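Local coordinates for protein (sliding clamp) (PDB 1B77), which serves as the trimeric sliding clamp of phage RB69, a ring that probably encircles DNA and tethers the replicative polymerase to it, at residues 114-119 with 167-172; 40-45 with 212-217; 140-145 with 175-180; 12-17 with 27-32. All coordinates share one frame; numbering follows the deposited sequence.

The four contacts sample two parts of one clamp subunit. Interactions 2 and 4 lie near its middle, with centres 8 Å apart, and share neighbouring strands 28-32 and 38-44; Y216 OH of interaction 2 meets N13 OD1 of interaction 4 at 2.6 Å. Interactions 1 and 3, centres 11 Å apart, occupy the C-terminal part of the clamp, where Y172 N lies 2.7 Å from G145 O and V114 CG2 packs on F178 CE2 at 3.8 Å. One six-stranded antiparallel sheet links the groups: strands 28-32 and 114-118 are its outermost strands within the chain, so interactions 4 and 1, with centres 26 Å apart, both reach it without touching.

Interaction 1 of 4, residues 114-119 with 167-172; sequences VITEIK and LTLTDY
The contact bridges the outermost strands, within the chain, of two different antiparallel sheets in the DNA-clamp fold, 114-118 and 167-171. Their short axes come no nearer than 6.0 Å and run at 130° to one another, and no backbone hydrogen bond passes between them, so side chains carry the join. Its one polar tie is a hydrogen bond between T116 OG1 and T170 OG1, 3.0 Å long, in which either hydroxyl may be the donor. The two threonines reach it differently: T116 holds OG1 trans to its own N (chi1 180°), while T170 places its hydroxyl between N and the carbonyl carbon (chi1 59°). That second choice turns T170 CG2 aside, where it meets E117 CG at 3.8 Å.

L169 lies alongside this pair. Its CB makes the nearest touches, 3.5 Å from T116 OG1 and 3.6 Å from E117 O, and its branches stay on the same polar atoms, CD1 against T116 OG1 and CD2 against E117 O. Towards one end, I118 CD1 touches L167 CD2 at 3.9 Å, the two side chains crossing at about a right angle. At the other, V114 CG1 approaches Y172 CE1 to 3.7 Å, obliquely to the ring.

Beyond the contact, I118 also packs on L123 of helix 120-132, and Y172 bonds through OH to N176 O and sets its ring edge-to-face with F178. Strand 114-118 pairs with strand 194-201, whereas 165-171 pairs with 146-152 and, through L167, with a strand of a second subunit, continuing that sheet across the interface.

Interaction 2 of 4, residues 40-45 with 212-217; sequences AEANIS and SQVSYV
S215 N donates to E41 O over 3.1 Å with an N-H...O angle of 172°, and E41 N returns a less straight bond of 3.1 Å to S215 O. This reciprocal pair defines E41 and S215 as a hydrogen-bonded antiparallel bridge, with A40 and Y216 next to it as a non-hydrogen-bonded pair. The short strand segments run antiparallel, 161° between their directions, and A40 CA adds a CH...O contact of 3.5 Å to S215 O.

Side chains divide between the two faces. E41 and S215 share one, where E41 CG lies 4.0 Å from S215 CB; the glutamate carboxylate continues beyond this touch and bonds through OE1 to Y39 OH. On the other face A40 CB meets Y216 CD2 at 3.9 Å, oblique to the ring. V214 spreads its methyl groups: CG1, trans to the backbone N (chi1 180°), sits 3.5 Å from E41 O and also covers one face of the Y216 ring towards its rim, while CG2 reaches A42 CB at 4.0 Å.

The bridge joins the N-terminal and C-terminal parts of the clamp in one continuous sheet. Strand 38-44 runs between 28-32 and 215-219, and the latter is flanked next by 204-210. Helix 5-15 covers the A40 and V214 side, with F14 on A40 and I10 on V214, and supplies N13 to Y216 OH.

Interaction 3 of 4, residues 140-145 with 175-180; sequences ITNKDG and SNNFNF
N142 stands over the F178 ring, its CB 4.1 Å from the ring centroid and 26° off the normal, a CH-pi contact on one face. Because CG sits between N and the carbonyl carbon (chi1 61°), the amide turns towards the opposing chain and bonds it at both ends. OD1 accepts from F178 N at 2.9 Å, with the donor well above the carbonyl plane, and N142 ND2 donates to N177 OD1 at 3.1 Å. The amide planes of N142 and N177 lie 46° apart, so they cross rather than stack. At the ring's edge, in its plane, lies I140 O, 3.7 Å from F178 CD1.

These side chains finish an antiparallel strand pair in the five-stranded sheet, between 137-143 and 178-183. I140 and F180 form its hydrogen-bonded bridge, with I140 N to F180 O at 2.8 Å; T141 and N179 form the adjacent non-hydrogen-bonded one. There the side chains cross obliquely, with N179 ND2 3.6 Å from T141 CB, while the contact of T141 OG1 with F178 O is implausibly short as modelled, so its geometry is doubtful. N177 ND2 turns instead to D227 OD2, and H226 of strand 225-226 packs against F178.

Interaction 4 of 4, residues 12-17 with 27-32; sequences KNFASI and KFIMTR
F14, near the C-terminal end of helix 5-15, points its ring at strand 28-32, a helix-on-sheet contact of the DNA-clamp fold. No hydrogen bond crosses it; the evidence is close apolar contact along one flank of the ring. T31 CG2 touches F14 CD2 at 3.5 Å, and the two side chains slide past each other in opposite directions. Further out, F14 CE2 lies 3.8 Å from I29 CG1 and 3.7 Å from M30 CA, with the backbone atoms I29 C and M30 N at the ring's edge, in its plane.

I29 and T31 alternate with M30 along the strand, so both point at the helix while M30 points away. In T31 the hydroxyl is trans to the backbone N (chi1 -173°), which leaves CG2 as the branch facing the phenylalanine. I17 extends the contact further along the chain, its CB 4.3 Å from T31 CG2.

Around this first shell, A40 of the neighbouring strand 38-44 packs on both F14 and I17. The chain turn that presents I17 is closed by two backbone bonds, S16 N to N13 O at 3.2 Å and I17 N to F14 O at 2.7 Å.

Interaction 1 of 4, residues 114-119 with 167-172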
# COMPACT_ATOMS: atom_id res chain seq x y z
N VAL A 114 -18.00 34.36 -17.40
CA VAL A 114 -18.87 34.01 -16.27
C VAL A 114 -18.01 33.58 -15.09
O VAL A 114 -16.96 32.95 -15.28
CB VAL A 114 -19.79 32.82 -16.57
CG1 VAL A 114 -21.11 33.00 -15.84
CG2 VAL A 114 -19.98 32.65 -18.05
N ILE A 115 -18.45 33.90 -13.88
CA ILE A 115 -17.70 33.53 -12.69
C ILE A 115 -18.55 32.67 -11.76
O ILE A 115 -19.71 32.97 -11.53
CB ILE A 115 -17.25 34.77 -11.89
CG1 ILE A 115 -16.29 35.62 -12.73
CG2 ILE A 115 -16.58 34.32 -10.59
CD1 ILE A 115 -15.85 36.91 -12.04
N THR A 116 -17.96 31.60 -11.25
CA THR A 116 -18.65 30.72 -10.30
C THR A 116 -17.60 30.28 -9.29
O THR A 116 -16.52 30.87 -9.22
CB THR A 116 -19.28 29.47 -10.99
OG1 THR A 116 -19.93 28.66 -10.00
CG2 THR A 116 -18.23 28.64 -11.70
N GLU A 117 -17.91 29.24 -8.51
CA GLU A 117 -16.96 28.76 -7.52
C GLU A 117 -17.30 27.37 -7.03
O GLU A 117 -18.45 26.95 -7.07
CB GLU A 117 -16.91 29.72 -6.34
CG GLU A 117 -18.11 29.69 -5.42
CD GLU A 117 -18.01 30.74 -4.31
OE1 GLU A 117 -16.91 30.90 -3.74
OE2 GLU A 117 -19.03 31.39 -4.00
N ILE A 118 -16.29 26.65 -6.57
CA ILE A 118 -16.48 25.30 -6.05
C ILE A 118 -15.80 25.20 -4.69
O ILE A 118 -14.66 25.64 -4.52
CB ILE A 118 -15.89 24.27 -7.04
CG1 ILE A 118 -16.14 22.85 -6.53
CG2 ILE A 118 -14.40 24.55 -7.25
CD1 ILE A 118 -15.95 21.79 -7.60
N LYS A 119 -16.51 24.64 -3.72
CA LYS A 119 -15.99 24.49 -2.36
C LYS A 119 -15.09 23.26 -2.28
O LYS A 119 -15.19 22.36 -3.11
CB LYS A 119 -17.15 24.34 -1.37
CG LYS A 119 -18.14 25.50 -1.36
CD LYS A 119 -19.28 25.22 -0.39
CE LYS A 119 -20.24 26.40 -0.30
NZ LYS A 119 -19.54 27.64 0.15
N LEU A 167 -23.24 18.16 -10.07
CA LEU A 167 -22.97 19.00 -8.91
C LEU A 167 -23.41 20.43 -9.17
O LEU A 167 -23.00 21.05 -10.17
CB LEU A 167 -21.47 18.96 -8.59
CG LEU A 167 -20.89 20.02 -7.64
CD1 LEU A 167 -21.49 19.86 -6.26
CD2 LEU A 167 -19.37 19.85 -7.57
N THR A 168 -24.22 20.97 -8.28
CA THR A 168 -24.72 22.34 -8.38
C THR A 168 -23.74 23.29 -7.69
O THR A 168 -23.29 23.04 -6.57
CB THR A 168 -26.10 22.48 -7.70
OG1 THR A 168 -27.02 21.55 -8.30
CG2 THR A 168 -26.64 23.88 -7.85
N LEU A 169 -23.39 24.38 -8.36
CA LEU A 169 -22.45 25.33 -7.78
C LEU A 169 -23.12 26.59 -7.23
O LEU A 169 -23.50 26.63 -6.05
CB LEU A 169 -21.38 25.70 -8.82
CG LEU A 169 -20.65 24.48 -9.38
CD1 LEU A 169 -19.62 24.90 -10.41
CD2 LEU A 169 -20.00 23.71 -8.24
N THR A 170 -23.26 27.61 -8.07
CA THR A 170 -23.87 28.87 -7.66
C THR A 170 -25.08 29.25 -8.51
O THR A 170 -25.39 28.58 -9.51
CB THR A 170 -22.85 30.01 -7.76
OG1 THR A 170 -22.38 30.10 -9.11
CG2 THR A 170 -21.67 29.76 -6.84
N ASP A 171 -25.74 30.34 -8.12
CA ASP A 171 -26.91 30.82 -8.84
C ASP A 171 -26.46 31.60 -10.06
O ASP A 171 -25.44 32.28 -10.03
CB ASP A 171 -27.78 31.73 -7.96
CG ASP A 171 -28.23 31.05 -6.68
OD1 ASP A 171 -28.68 29.89 -6.74
OD2 ASP A 171 -28.15 31.69 -5.62
N TYR A 172 -27.22 31.50 -11.15
CA TYR A 172 -26.89 32.22 -12.37
C TYR A 172 -28.13 32.87 -12.94
O TYR A 172 -29.03 32.19 -13.45
CB TYR A 172 -26.29 31.27 -13.42
CG TYR A 172 -26.00 31.97 -14.73
CD1 TYR A 172 -25.03 32.97 -14.82
CD2 TYR A 172 -26.69 31.63 -15.89
CE1 TYR A 172 -24.76 33.62 -16.02
CE2 TYR A 172 -26.44 32.27 -17.11
CZ TYR A 172 -25.47 33.26 -17.16
OH TYR A 172 -25.20 33.89 -18.36

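Interaction 2 of 4, residues 40-45 with 212-217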
# COMPACT_ATOMS: atom_id res chain seq x y z
N ALA A 40 -0.19 26.24 -14.27
CA ALA A 40 -0.27 26.51 -12.85
C ALA A 40 0.77 27.55 -12.44
O ALA A 40 1.87 27.60 -12.98
CB ALA A 40 -0.06 25.23 -12.04
N GLU A 41 0.40 28.38 -11.46
CA GLU A 41 1.28 29.41 -10.97
C GLU A 41 0.94 29.74 -9.52
O GLU A 41 -0.19 29.54 -9.08
CB GLU A 41 1.17 30.68 -11.81
CG GLU A 41 -0.22 31.33 -11.80
CD GLU A 41 -0.21 32.74 -12.36
OE1 GLU A 41 0.37 32.97 -13.44
OE2 GLU A 41 -0.79 33.63 -11.72
N ALA A 42 1.92 30.26 -8.80
CA ALA A 42 1.71 30.60 -7.41
C ALA A 42 2.81 31.48 -6.85
O ALA A 42 3.97 31.38 -7.25
CB ALA A 42 1.61 29.32 -6.58
N ASN A 43 2.42 32.34 -5.91
CA ASN A 43 3.35 33.21 -5.21
C ASN A 43 3.77 32.41 -3.99
O ASN A 43 2.92 31.81 -3.33
CB ASN A 43 2.66 34.50 -4.76
CG ASN A 43 2.23 35.36 -5.92
OD1 ASN A 43 1.22 36.05 -5.84
ND2 ASN A 43 3.01 35.34 -6.99
N ILE A 44 5.06 32.38 -3.70
CA ILE A 44 5.57 31.63 -2.56
C ILE A 44 6.27 32.53 -1.56
O ILE A 44 6.60 33.68 -1.87
CB ILE A 44 6.54 30.51 -3.02
CG1 ILE A 44 7.64 31.10 -3.91
CG2 ILE A 44 5.78 29.43 -3.77
CD1 ILE A 44 8.67 30.09 -4.40
N SER A 45 6.51 32.02 -0.35
CA SER A 45 7.16 32.81 0.69
C SER A 45 8.68 32.68 0.67
O SER A 45 9.38 33.39 1.39
CB SER A 45 6.63 32.41 2.07
OG SER A 45 6.83 31.03 2.30
N SER A 212 -6.52 30.86 -2.72
CA SER A 212 -5.61 31.79 -2.07
C SER A 212 -4.18 31.31 -2.21
O SER A 212 -3.24 32.06 -1.96
CB SER A 212 -5.97 31.90 -0.59
OG SER A 212 -5.88 30.64 0.05
N GLN A 213 -4.01 30.05 -2.61
CA GLN A 213 -2.68 29.46 -2.76
C GLN A 213 -2.19 29.24 -4.18
O GLN A 213 -1.01 29.45 -4.48
CB GLN A 213 -2.61 28.12 -2.02
CG GLN A 213 -2.10 28.19 -0.60
CD GLN A 213 -1.95 26.82 0.03
OE1 GLN A 213 -1.37 25.90 -0.57
NE2 GLN A 213 -2.47 26.66 1.24
N VAL A 214 -3.08 28.82 -5.07
CA VAL A 214 -2.67 28.55 -6.44
C VAL A 214 -3.72 28.93 -7.48
O VAL A 214 -4.92 28.94 -7.19
CB VAL A 214 -2.35 27.03 -6.62
CG1 VAL A 214 -1.92 26.73 -8.06
CG2 VAL A 214 -1.25 26.61 -5.66
N SER A 215 -3.26 29.25 -8.69
CA SER A 215 -4.15 29.59 -9.79
C SER A 215 -3.88 28.64 -10.94
O SER A 215 -2.73 28.44 -11.30
CB SER A 215 -3.92 31.03 -10.27
OG SER A 215 -4.62 31.96 -9.46
N TYR A 216 -4.92 28.03 -11.49
CA TYR A 216 -4.75 27.11 -12.61
C TYR A 216 -5.52 27.61 -13.82
O TYR A 216 -6.60 28.20 -13.67
CB TYR A 216 -5.28 25.71 -12.29
CG TYR A 216 -4.70 25.02 -11.08
CD1 TYR A 216 -5.24 25.23 -9.82
CD2 TYR A 216 -3.66 24.11 -11.21
CE1 TYR A 216 -4.77 24.55 -8.71
CE2 TYR A 216 -3.17 23.41 -10.09
CZ TYR A 216 -3.74 23.64 -8.85
OH TYR A 216 -3.31 22.94 -7.75
N VAL A 217 -4.97 27.38 -15.00
CA VAL A 217 -5.63 27.74 -16.25
C VAL A 217 -5.69 26.45 -17.07
O VAL A 217 -4.66 25.85 -17.40
CB VAL A 217 -4.88 28.82 -17.06
CG1 VAL A 217 -5.52 28.96 -18.45
CG2 VAL A 217 -4.95 30.17 -16.32

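Interaction 3 of 4, residues 140-145 with 175-180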
# COMPACT_ATOMS: atom_id res chain seq x y z
N ILE A 140 -19.44 22.30 -17.60
CA ILE A 140 -19.97 23.33 -16.72
C ILE A 140 -20.99 24.11 -17.55
O ILE A 140 -20.64 24.72 -18.56
CB ILE A 140 -18.84 24.26 -16.21
CG1 ILE A 140 -17.74 23.40 -15.57
CG2 ILE A 140 -19.38 25.24 -15.18
CD1 ILE A 140 -16.46 24.14 -15.24
N THR A 141 -22.25 24.05 -17.13
CA THR A 141 -23.30 24.71 -17.89
C THR A 141 -24.34 25.45 -17.05
O THR A 141 -24.42 25.28 -15.83
CB THR A 141 -24.03 23.66 -18.76
OG1 THR A 141 -24.89 24.32 -19.69
CG2 THR A 141 -24.85 22.74 -17.88
N ASN A 142 -25.12 26.29 -17.72
CA ASN A 142 -26.17 27.06 -17.05
C ASN A 142 -27.45 26.25 -17.11
O ASN A 142 -27.88 25.82 -18.18
CB ASN A 142 -26.38 28.42 -17.72
CG ASN A 142 -26.81 28.31 -19.18
OD1 ASN A 142 -26.11 27.72 -20.01
ND2 ASN A 142 -27.96 28.89 -19.50
N LYS A 143 -28.05 26.03 -15.95
CA LYS A 143 -29.28 25.25 -15.87
C LYS A 143 -30.17 25.68 -14.72
O LYS A 143 -29.72 25.82 -13.59
CB LYS A 143 -28.93 23.77 -15.71
CG LYS A 143 -30.13 22.87 -15.54
CD LYS A 143 -29.72 21.45 -15.21
CE LYS A 143 -30.93 20.52 -15.25
NZ LYS A 143 -31.59 20.55 -16.59
N ASP A 144 -31.45 25.89 -15.03
CA ASP A 144 -32.46 26.29 -14.05
C ASP A 144 -32.04 27.37 -13.07
O ASP A 144 -32.30 27.27 -11.86
CB ASP A 144 -32.95 25.05 -13.29
CG ASP A 144 -33.72 24.08 -14.17
OD1 ASP A 144 -34.84 24.44 -14.61
OD2 ASP A 144 -33.22 22.97 -14.43
N GLY A 145 -31.39 28.41 -13.59
CA GLY A 145 -30.95 29.51 -12.73
C GLY A 145 -29.73 29.19 -11.89
O GLY A 145 -29.44 29.89 -10.92
N SER A 175 -27.83 36.27 -18.75
CA SER A 175 -28.52 36.20 -20.03
C SER A 175 -27.96 35.13 -20.97
O SER A 175 -28.72 34.48 -21.69
CB SER A 175 -28.42 37.59 -20.68
OG SER A 175 -28.38 37.51 -22.09
N ASN A 176 -26.65 34.94 -20.97
CA ASN A 176 -26.00 33.96 -21.85
C ASN A 176 -26.22 32.49 -21.52
O ASN A 176 -26.72 32.15 -20.44
CB ASN A 176 -24.50 34.24 -21.89
CG ASN A 176 -24.16 35.54 -22.56
OD1 ASN A 176 -24.14 35.62 -23.79
ND2 ASN A 176 -23.93 36.58 -21.77
N ASN A 177 -25.86 31.62 -22.47
CA ASN A 177 -25.97 30.16 -22.36
C ASN A 177 -24.59 29.58 -22.66
O ASN A 177 -23.82 30.17 -23.42
CB ASN A 177 -26.99 29.61 -23.36
CG ASN A 177 -28.37 30.19 -23.15
OD1 ASN A 177 -29.06 29.85 -22.20
ND2 ASN A 177 -28.77 31.10 -24.05
N PHE A 178 -24.27 28.42 -22.09
CA PHE A 178 -22.95 27.84 -22.32
C PHE A 178 -22.84 26.41 -21.80
O PHE A 178 -23.55 26.02 -20.87
CB PHE A 178 -21.88 28.72 -21.66
CG PHE A 178 -22.17 29.04 -20.22
CD1 PHE A 178 -21.94 28.10 -19.22
CD2 PHE A 178 -22.73 30.26 -19.87
CE1 PHE A 178 -22.26 28.37 -17.89
CE2 PHE A 178 -23.06 30.55 -18.54
CZ PHE A 178 -22.82 29.60 -17.55
N ASN A 179 -21.94 25.66 -22.41
CA ASN A 179 -21.67 24.28 -22.03
C ASN A 179 -20.17 24.07 -22.24
O ASN A 179 -19.74 23.56 -23.28
CB ASN A 179 -22.47 23.30 -22.89
CG ASN A 179 -22.38 21.87 -22.40
OD1 ASN A 179 -21.50 21.11 -22.81
ND2 ASN A 179 -23.28 21.50 -21.50
N PHE A 180 -19.38 24.50 -21.26
CA PHE A 180 -17.93 24.39 -21.33
C PHE A 180 -17.49 22.98 -20.94
O PHE A 180 -17.78 22.51 -19.84
CB PHE A 180 -17.26 25.42 -20.41
CG PHE A 180 -17.58 26.85 -20.76
CD1 PHE A 180 -17.00 27.46 -21.87
CD2 PHE A 180 -18.46 27.59 -19.97
CE1 PHE A 180 -17.30 28.80 -22.19
CE2 PHE A 180 -18.75 28.92 -20.28
CZ PHE A 180 -18.17 29.52 -21.39

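Interaction 4 of 4, residues 12-17 with 27-32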
# COMPACT_ATOMS: atom_id res chain seq x y z
N LYS A 12 4.98 19.96 -5.42
CA LYS A 12 4.61 18.57 -5.62
C LYS A 12 3.35 18.50 -6.49
O LYS A 12 3.20 17.59 -7.30
CB LYS A 12 4.39 17.87 -4.27
CG LYS A 12 4.64 16.36 -4.33
CD LYS A 12 4.49 15.68 -2.97
CE LYS A 12 4.83 14.17 -3.06
NZ LYS A 12 6.29 13.91 -3.38
N ASN A 13 2.44 19.46 -6.33
CA ASN A 13 1.23 19.48 -7.15
C ASN A 13 1.64 19.81 -8.59
O ASN A 13 1.10 19.24 -9.54
CB ASN A 13 0.23 20.53 -6.64
CG ASN A 13 -0.95 20.74 -7.60
OD1 ASN A 13 -1.04 21.78 -8.26
ND2 ASN A 13 -1.85 19.76 -7.67
N PHE A 14 2.61 20.71 -8.74
CA PHE A 14 3.11 21.10 -10.06
C PHE A 14 3.76 19.90 -10.79
O PHE A 14 3.56 19.72 -11.99
CB PHE A 14 4.13 22.24 -9.92
CG PHE A 14 3.51 23.61 -9.74
CD1 PHE A 14 2.28 23.77 -9.09
CD2 PHE A 14 4.17 24.76 -10.19
CE1 PHE A 14 1.73 25.05 -8.89
CE2 PHE A 14 3.63 26.03 -10.00
CZ PHE A 14 2.41 26.18 -9.35
N ALA A 15 4.54 19.09 -10.07
CA ALA A 15 5.20 17.94 -10.67
C ALA A 15 4.20 16.95 -11.27
O ALA A 15 4.54 16.16 -12.15
CB ALA A 15 6.07 17.22 -9.64
N SER A 16 2.96 16.97 -10.79
CA SER A 16 1.95 16.07 -11.32
C SER A 16 1.43 16.66 -12.64
O SER A 16 0.80 15.97 -13.44
CB SER A 16 0.80 15.90 -10.33
OG SER A 16 0.01 17.07 -10.28
N ILE A 17 1.70 17.94 -12.87
CA ILE A 17 1.28 18.58 -14.12
C ILE A 17 2.36 18.42 -15.18
O ILE A 17 2.07 18.19 -16.35
CB ILE A 17 0.99 20.08 -13.91
CG1 ILE A 17 -0.19 20.26 -12.96
CG2 ILE A 17 0.69 20.74 -15.27
CD1 ILE A 17 -0.56 21.68 -12.68
N LYS A 27 9.89 35.23 -6.01
CA LYS A 27 9.02 34.47 -5.11
C LYS A 27 7.85 33.96 -5.90
O LYS A 27 6.73 33.91 -5.40
CB LYS A 27 8.52 35.33 -3.95
CG LYS A 27 9.57 35.52 -2.87
CD LYS A 27 9.11 36.42 -1.71
CE LYS A 27 10.29 36.72 -0.81
NZ LYS A 27 9.96 37.21 0.56
N PHE A 28 8.12 33.56 -7.14
CA PHE A 28 7.08 33.09 -8.04
C PHE A 28 7.45 31.80 -8.79
O PHE A 28 8.58 31.62 -9.26
CB PHE A 28 6.77 34.22 -9.02
CG PHE A 28 5.74 33.87 -10.05
CD1 PHE A 28 4.39 33.80 -9.71
CD2 PHE A 28 6.11 33.64 -11.37
CE1 PHE A 28 3.43 33.52 -10.67
CE2 PHE A 28 5.16 33.35 -12.35
CZ PHE A 28 3.81 33.29 -11.99
N ILE A 29 6.48 30.89 -8.90
CA ILE A 29 6.69 29.64 -9.60
C ILE A 29 5.53 29.37 -10.56
O ILE A 29 4.38 29.79 -10.32
CB ILE A 29 6.81 28.45 -8.63
CG1 ILE A 29 5.58 28.38 -7.73
CG2 ILE A 29 8.08 28.59 -7.80
CD1 ILE A 29 5.53 27.16 -6.86
N MET A 30 5.83 28.70 -11.66
CA MET A 30 4.82 28.35 -12.64
C MET A 30 5.27 27.15 -13.45
O MET A 30 6.46 26.83 -13.52
CB MET A 30 4.54 29.53 -13.57
CG MET A 30 5.72 29.99 -14.41
SD MET A 30 5.24 31.29 -15.59
CE MET A 30 6.85 31.84 -16.17
N THR A 31 4.31 26.48 -14.07
CA THR A 31 4.61 25.33 -14.89
C THR A 31 3.48 25.15 -15.88
O THR A 31 2.40 25.74 -15.74
CB THR A 31 4.72 24.05 -14.03
OG1 THR A 31 5.18 22.96 -14.84
CG2 THR A 31 3.37 23.68 -13.43
N ARG A 32 3.73 24.35 -16.90
CA ARG A 32 2.72 24.08 -17.91
C ARG A 32 2.95 22.67 -18.43
O ARG A 32 4.10 22.25 -18.60
CB ARG A 32 2.81 25.11 -19.04
CG ARG A 32 1.88 24.81 -20.20
CD ARG A 32 1.70 26.01 -21.12
NE ARG A 32 0.90 25.65 -22.29
CZ ARG A 32 0.44 26.51 -23.20
NH1 ARG A 32 0.70 27.81 -23.09
NH2 ARG A 32 -0.28 26.07 -24.22